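Local coordinates for protein YohF (Salmonella typhimurium, PDB 6WON) that probably acts as an NAD(P)-dependent oxidoreductase of the short-chain dehydrogenase/reductase family, likely an acetoin dehydrogenase, at residues E145-P150 with G243-A248; P202-S207 with A211-T216. One frame throughout, in Å; residues are numbered along the deposited sequence.

Contact 1. Residues E145-P150 with G243-A248; sequences EHTPLP and GGFMLA
F245 and M246 are the two side chains of 243-248 that meet 145-150, and T147 receives them both. Before them come G243 and G244, whose positive phi angles suit glycine and turn the chain out of strand 238-241. L247 N then bonds to G244 O at 2.8 Å in the short 3-10 turn 245-247. F245 offers the edge of its ring: CE1 lies 3.9 Å from T147 CG2, and the methyl sits in the ring plane. M246 reaches T147 tip to tip, its sulfur SD 3.7 Å from T147 CG2. Bends at chi2 (-56°) and chi3 (-72°) turn the flexible thioether so that its methyl CE ends 3.6 Å from H146 CB. The contact is thus wholly apolar, and polar ends are served elsewhere: H146 NE2 bonds to S238, and with chi1 at -178° the T147 methyl turns to M246 and F245 while OG1 bonds to N249 ND2 of the second subunit. Threonine fits here because its methyl packs within the chain and its hydroxyl serves the interface. The contact joins the loops that leave the carboxyl ends of the fifth and seventh strands of the Rossmann-type parallel sheet, the fold of short-chain dehydrogenases.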
loop_
_atom_site.group_PDB
_atom_site.type_symbol
_atom_site.label_atom_id
_atom_site.label_comp_id
_atom_site.label_asym_id
_atom_site.label_seq_id
_atom_site.Cartn_x
_atom_site.Cartn_y
_atom_site.Cartn_z
ATOM N N GLU B 145 -0.234 1.147 11.805
ATOM C CA GLU B 145 0.830 1.630 10.922
ATOM C C GLU B 145 0.312 1.886 9.506
ATOM O O GLU B 145 0.973 2.589 8.728
ATOM C CB GLU B 145 1.975 0.598 10.879
ATOM C CG GLU B 145 3.144 0.930 9.943
ATOM C CD GLU B 145 4.059 -0.255 9.668
ATOM O OE1 GLU B 145 4.107 -1.209 10.483
ATOM O OE2 GLU B 145 4.754 -0.226 8.630
ATOM N N HIS B 146 -0.867 1.346 9.164
ATOM C CA HIS B 146 -1.386 1.342 7.803
ATOM C C HIS B 146 -2.765 1.965 7.655
ATOM O O HIS B 146 -3.061 2.525 6.587
ATOM C CB HIS B 146 -1.435 -0.105 7.262
ATOM C CG HIS B 146 -0.123 -0.817 7.359
ATOM N ND1 HIS B 146 0.944 -0.516 6.538
ATOM C CD2 HIS B 146 0.315 -1.777 8.208
ATOM C CE1 HIS B 146 1.980 -1.267 6.869
ATOM N NE2 HIS B 146 1.625 -2.043 7.878
ATOM N N THR B 147 -3.612 1.887 8.678
ATOM C CA THR B 147 -4.993 2.345 8.577
ATOM C C THR B 147 -5.339 3.014 9.902
ATOM O O THR B 147 -4.793 2.632 10.942
ATOM C CB THR B 147 -5.943 1.166 8.262
ATOM O OG1 THR B 147 -7.303 1.619 8.126
ATOM C CG2 THR B 147 -5.868 0.083 9.362
ATOM N N PRO B 148 -6.163 4.059 9.892
ATOM C CA PRO B 148 -6.322 4.869 11.108
ATOM C C PRO B 148 -7.160 4.166 12.163
ATOM O O PRO B 148 -8.030 3.350 11.860
ATOM C CB PRO B 148 -7.033 6.134 10.604
ATOM C CG PRO B 148 -7.824 5.646 9.396
ATOM C CD PRO B 148 -6.935 4.600 8.757
ATOM N N LEU B 149 -6.866 4.484 13.423
ATOM C CA LEU B 149 -7.707 4.068 14.534
ATOM C C LEU B 149 -8.511 5.269 14.997
ATOM O O LEU B 149 -7.913 6.254 15.470
ATOM C CB LEU B 149 -6.864 3.523 15.683
ATOM C CG LEU B 149 -7.564 3.177 17.006
ATOM C CD1 LEU B 149 -8.619 2.070 16.835
ATOM C CD2 LEU B 149 -6.537 2.753 18.055
ATOM N N PRO B 150 -9.837 5.253 14.875
ATOM C CA PRO B 150 -10.619 6.441 15.247
ATOM C C PRO B 150 -10.368 6.838 16.696
ATOM O O PRO B 150 -10.188 5.986 17.571
ATOM C CB PRO B 150 -12.074 6.010 15.006
ATOM C CG PRO B 150 -12.044 4.534 14.729
ATOM C CD PRO B 150 -10.661 4.196 14.270
ATOM N N GLY B 243 -5.804 -11.401 11.755
ATOM C CA GLY B 243 -7.026 -12.161 11.525
ATOM C C GLY B 243 -7.926 -11.602 10.434
ATOM O O GLY B 243 -9.152 -11.765 10.478
ATOM N N GLY B 244 -7.330 -10.919 9.457
ATOM C CA GLY B 244 -8.080 -10.336 8.361
ATOM C C GLY B 244 -8.560 -8.922 8.594
ATOM O O GLY B 244 -9.357 -8.420 7.789
ATOM N N PHE B 245 -8.099 -8.269 9.669
ATOM C CA PHE B 245 -8.499 -6.894 9.975
ATOM C C PHE B 245 -8.430 -5.989 8.743
ATOM O O PHE B 245 -9.378 -5.255 8.450
ATOM C CB PHE B 245 -7.608 -6.359 11.105
ATOM C CG PHE B 245 -7.990 -4.988 11.620
ATOM C CD1 PHE B 245 -7.542 -3.835 10.975
ATOM C CD2 PHE B 245 -8.740 -4.851 12.782
ATOM C CE1 PHE B 245 -7.872 -2.567 11.474
ATOM C CE2 PHE B 245 -9.065 -3.589 13.289
ATOM C CZ PHE B 245 -8.635 -2.451 12.632
ATOM N N MET B 246 -7.319 -6.042 8.005
ATOM C CA MET B 246 -7.131 -5.166 6.850
ATOM C C MET B 246 -8.076 -5.498 5.697
ATOM O O MET B 246 -8.258 -4.664 4.804
ATOM C CB MET B 246 -5.688 -5.256 6.335
ATOM C CG MET B 246 -4.591 -4.804 7.301
ATOM S SD MET B 246 -4.782 -3.125 7.928
ATOM C CE MET B 246 -4.383 -2.089 6.519
ATOM N N LEU B 247 -8.666 -6.694 5.678
ATOM C CA LEU B 247 -9.621 -7.036 4.629
ATOM C C LEU B 247 -10.990 -6.397 4.824
ATOM O O LEU B 247 -11.780 -6.350 3.868
ATOM C CB LEU B 247 -9.795 -8.555 4.560
ATOM C CG LEU B 247 -8.495 -9.346 4.388
ATOM C CD1 LEU B 247 -8.723 -10.828 4.625
ATOM C CD2 LEU B 247 -7.919 -9.099 3.005
ATOM N N ALA B 248 -11.307 -5.934 6.035
ATOM C CA ALA B 248 -12.667 -5.518 6.373
ATOM C C ALA B 248 -12.862 -4.038 6.039
ATOM O O ALA B 248 -12.242 -3.166 6.654
ATOM C CB ALA B 248 -12.950 -5.798 7.845
#

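Contact 2. Residues P202-S207 with A211-T216; sequences PGSEPS and ARPGST
The carbonyl oxygen of A211 faces the turn of 202-207, with three successive backbone nitrogens close by. Its clear hydrogen bond comes from E205 N, at 3.0 Å and nearly straight (170° at the hydrogen), although the donor stands well above the carbonyl plane. G203 N is also 3.0 Å from A211 O. A glycine suits this bend, since a side chain here would be pressed against the preceding carbonyl oxygen. In the reverse direction, A211 CA makes a CA-H...O contact of 3.1 Å with E205 O, a weaker return contact at the carbonyl of the same residue. P213 packs against both side chains: its CD touches the S204 hydroxyl oxygen OG at 3.4 Å and the aliphatic E205 CG at 3.5 Å, with the glutamate chain crossing the proline at about a right angle. E205 CG lies beside its backbone N (chi1 -66°), which lays the aliphatic part of the chain against that ring. S204 OG itself bonds to the carbonyl of E201. R212 points away from the turn and runs out extended, bringing NH1 2.9 Å from P213 O in a hydrogen bond, while NH2 forms a salt bridge with E218. This surface loop lies between strand 178-185 and helix 216-226: E218 belongs to that helix, S215 is its N-cap, and T216 packs on helix 15-27.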
loop_
_atom_site.group_PDB
_atom_site.type_symbol
_atom_site.label_atom_id
_atom_site.label_comp_id
_atom_site.label_asym_id
_atom_site.label_seq_id
_atom_site.Cartn_x
_atom_site.Cartn_y
_atom_site.Cartn_z
ATOM N N PRO B 202 -13.932 -17.743 20.152
ATOM C CA PRO B 202 -14.480 -17.724 18.787
ATOM C C PRO B 202 -15.837 -17.030 18.766
ATOM O O PRO B 202 -16.731 -17.353 19.553
ATOM C CB PRO B 202 -14.589 -19.209 18.422
ATOM C CG PRO B 202 -14.608 -19.930 19.738
ATOM C CD PRO B 202 -13.702 -19.125 20.617
ATOM N N GLY B 203 -15.977 -16.048 17.874
ATOM C CA GLY B 203 -17.169 -15.227 17.826
ATOM C C GLY B 203 -17.176 -14.037 18.767
ATOM O O GLY B 203 -18.185 -13.320 18.825
ATOM N N SER B 204 -16.080 -13.780 19.485
ATOM C CA SER B 204 -16.076 -12.714 20.482
ATOM C C SER B 204 -15.754 -11.341 19.903
ATOM O O SER B 204 -15.962 -10.336 20.593
ATOM C CB SER B 204 -15.083 -13.044 21.602
ATOM O OG SER B 204 -13.789 -13.314 21.085
ATOM N N GLU B 205 -15.237 -11.268 18.673
ATOM C CA GLU B 205 -14.991 -10.000 17.986
ATOM C C GLU B 205 -15.622 -10.057 16.598
ATOM O O GLU B 205 -14.921 -10.243 15.592
ATOM C CB GLU B 205 -13.497 -9.695 17.882
ATOM C CG GLU B 205 -12.802 -9.442 19.214
ATOM C CD GLU B 205 -13.154 -8.095 19.835
ATOM O OE1 GLU B 205 -13.827 -7.264 19.172
ATOM O OE2 GLU B 205 -12.753 -7.877 20.995
ATOM N N PRO B 206 -16.942 -9.864 16.504
ATOM C CA PRO B 206 -17.624 -10.016 15.204
ATOM C C PRO B 206 -17.169 -9.040 14.125
ATOM O O PRO B 206 -17.360 -9.328 12.935
ATOM C CB PRO B 206 -19.100 -9.796 15.558
ATOM C CG PRO B 206 -19.186 -10.050 17.026
ATOM C CD PRO B 206 -17.886 -9.605 17.602
ATOM N N SER B 207 -16.581 -7.895 14.487
ATOM C CA SER B 207 -16.160 -6.929 13.476
ATOM C C SER B 207 -14.903 -7.360 12.719
ATOM O O SER B 207 -14.599 -6.775 11.671
ATOM C CB SER B 207 -15.938 -5.555 14.124
ATOM O OG SER B 207 -14.889 -5.601 15.093
ATOM N N ALA B 211 -13.202 -13.174 13.615
ATOM C CA ALA B 211 -14.228 -13.102 14.656
ATOM C C ALA B 211 -13.675 -13.303 16.066
ATOM O O ALA B 211 -14.438 -13.608 16.991
ATOM C CB ALA B 211 -15.375 -14.095 14.394
ATOM N N ARG B 212 -12.379 -13.105 16.274
ATOM C CA ARG B 212 -11.803 -13.219 17.607
ATOM C C ARG B 212 -10.543 -12.371 17.658
ATOM O O ARG B 212 -9.951 -12.071 16.613
ATOM C CB ARG B 212 -11.482 -14.684 17.956
ATOM C CG ARG B 212 -10.376 -15.303 17.095
ATOM C CD ARG B 212 -9.816 -16.577 17.722
ATOM N NE ARG B 212 -8.884 -17.301 16.852
ATOM C CZ ARG B 212 -7.576 -17.049 16.779
ATOM N NH1 ARG B 212 -7.043 -16.074 17.506
ATOM N NH2 ARG B 212 -6.796 -17.777 15.983
ATOM N N PRO B 213 -10.112 -11.955 18.847
ATOM C CA PRO B 213 -8.789 -11.347 18.961
ATOM C C PRO B 213 -7.720 -12.412 18.771
ATOM O O PRO B 213 -7.989 -13.618 18.790
ATOM C CB PRO B 213 -8.780 -10.759 20.374
ATOM C CG PRO B 213 -9.726 -11.605 21.129
ATOM C CD PRO B 213 -10.772 -12.086 20.160
ATOM N N GLY B 214 -6.500 -11.947 18.539
ATOM C CA GLY B 214 -5.370 -12.845 18.480
ATOM C C GLY B 214 -4.820 -13.157 19.856
ATOM O O GLY B 214 -5.097 -12.466 20.836
ATOM N N SER B 215 -4.059 -14.245 19.928
ATOM C CA SER B 215 -3.275 -14.562 21.113
ATOM C C SER B 215 -1.904 -13.906 21.005
ATOM O O SER B 215 -1.460 -13.528 19.919
ATOM C CB SER B 215 -3.113 -16.075 21.270
ATOM O OG SER B 215 -2.221 -16.567 20.275
ATOM N N THR B 216 -1.223 -13.777 22.146
ATOM C CA THR B 216 0.146 -13.265 22.093
ATOM C C THR B 216 1.085 -14.253 21.410
ATOM O O THR B 216 2.019 -13.838 20.717
ATOM C CB THR B 216 0.658 -12.924 23.499
ATOM O OG1 THR B 216 0.595 -14.091 24.322
ATOM C CG2 THR B 216 -0.184 -11.813 24.128
#

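In the fold
From the N terminus, the chain completes five strands of the parallel sheet before entering 145-150, ahead of helix 153-173. It then passes through strand 178-185 into the long excursion holding contact 2, where 202-207 and 211-216 close a small local loop of three intervening residues. Helix 216-226 and strand 238-241 follow, and 243-248 returns to 145-150, closing the far larger loop of contact 1. Contact 2 is therefore enclosed within that larger loop, without crossing. Their centres are 14 Å apart, and they touch where A248 CB lies 4.3 Å from S207 O. Both also border the third subunit, tying the loops beyond the sheet into the tetramer.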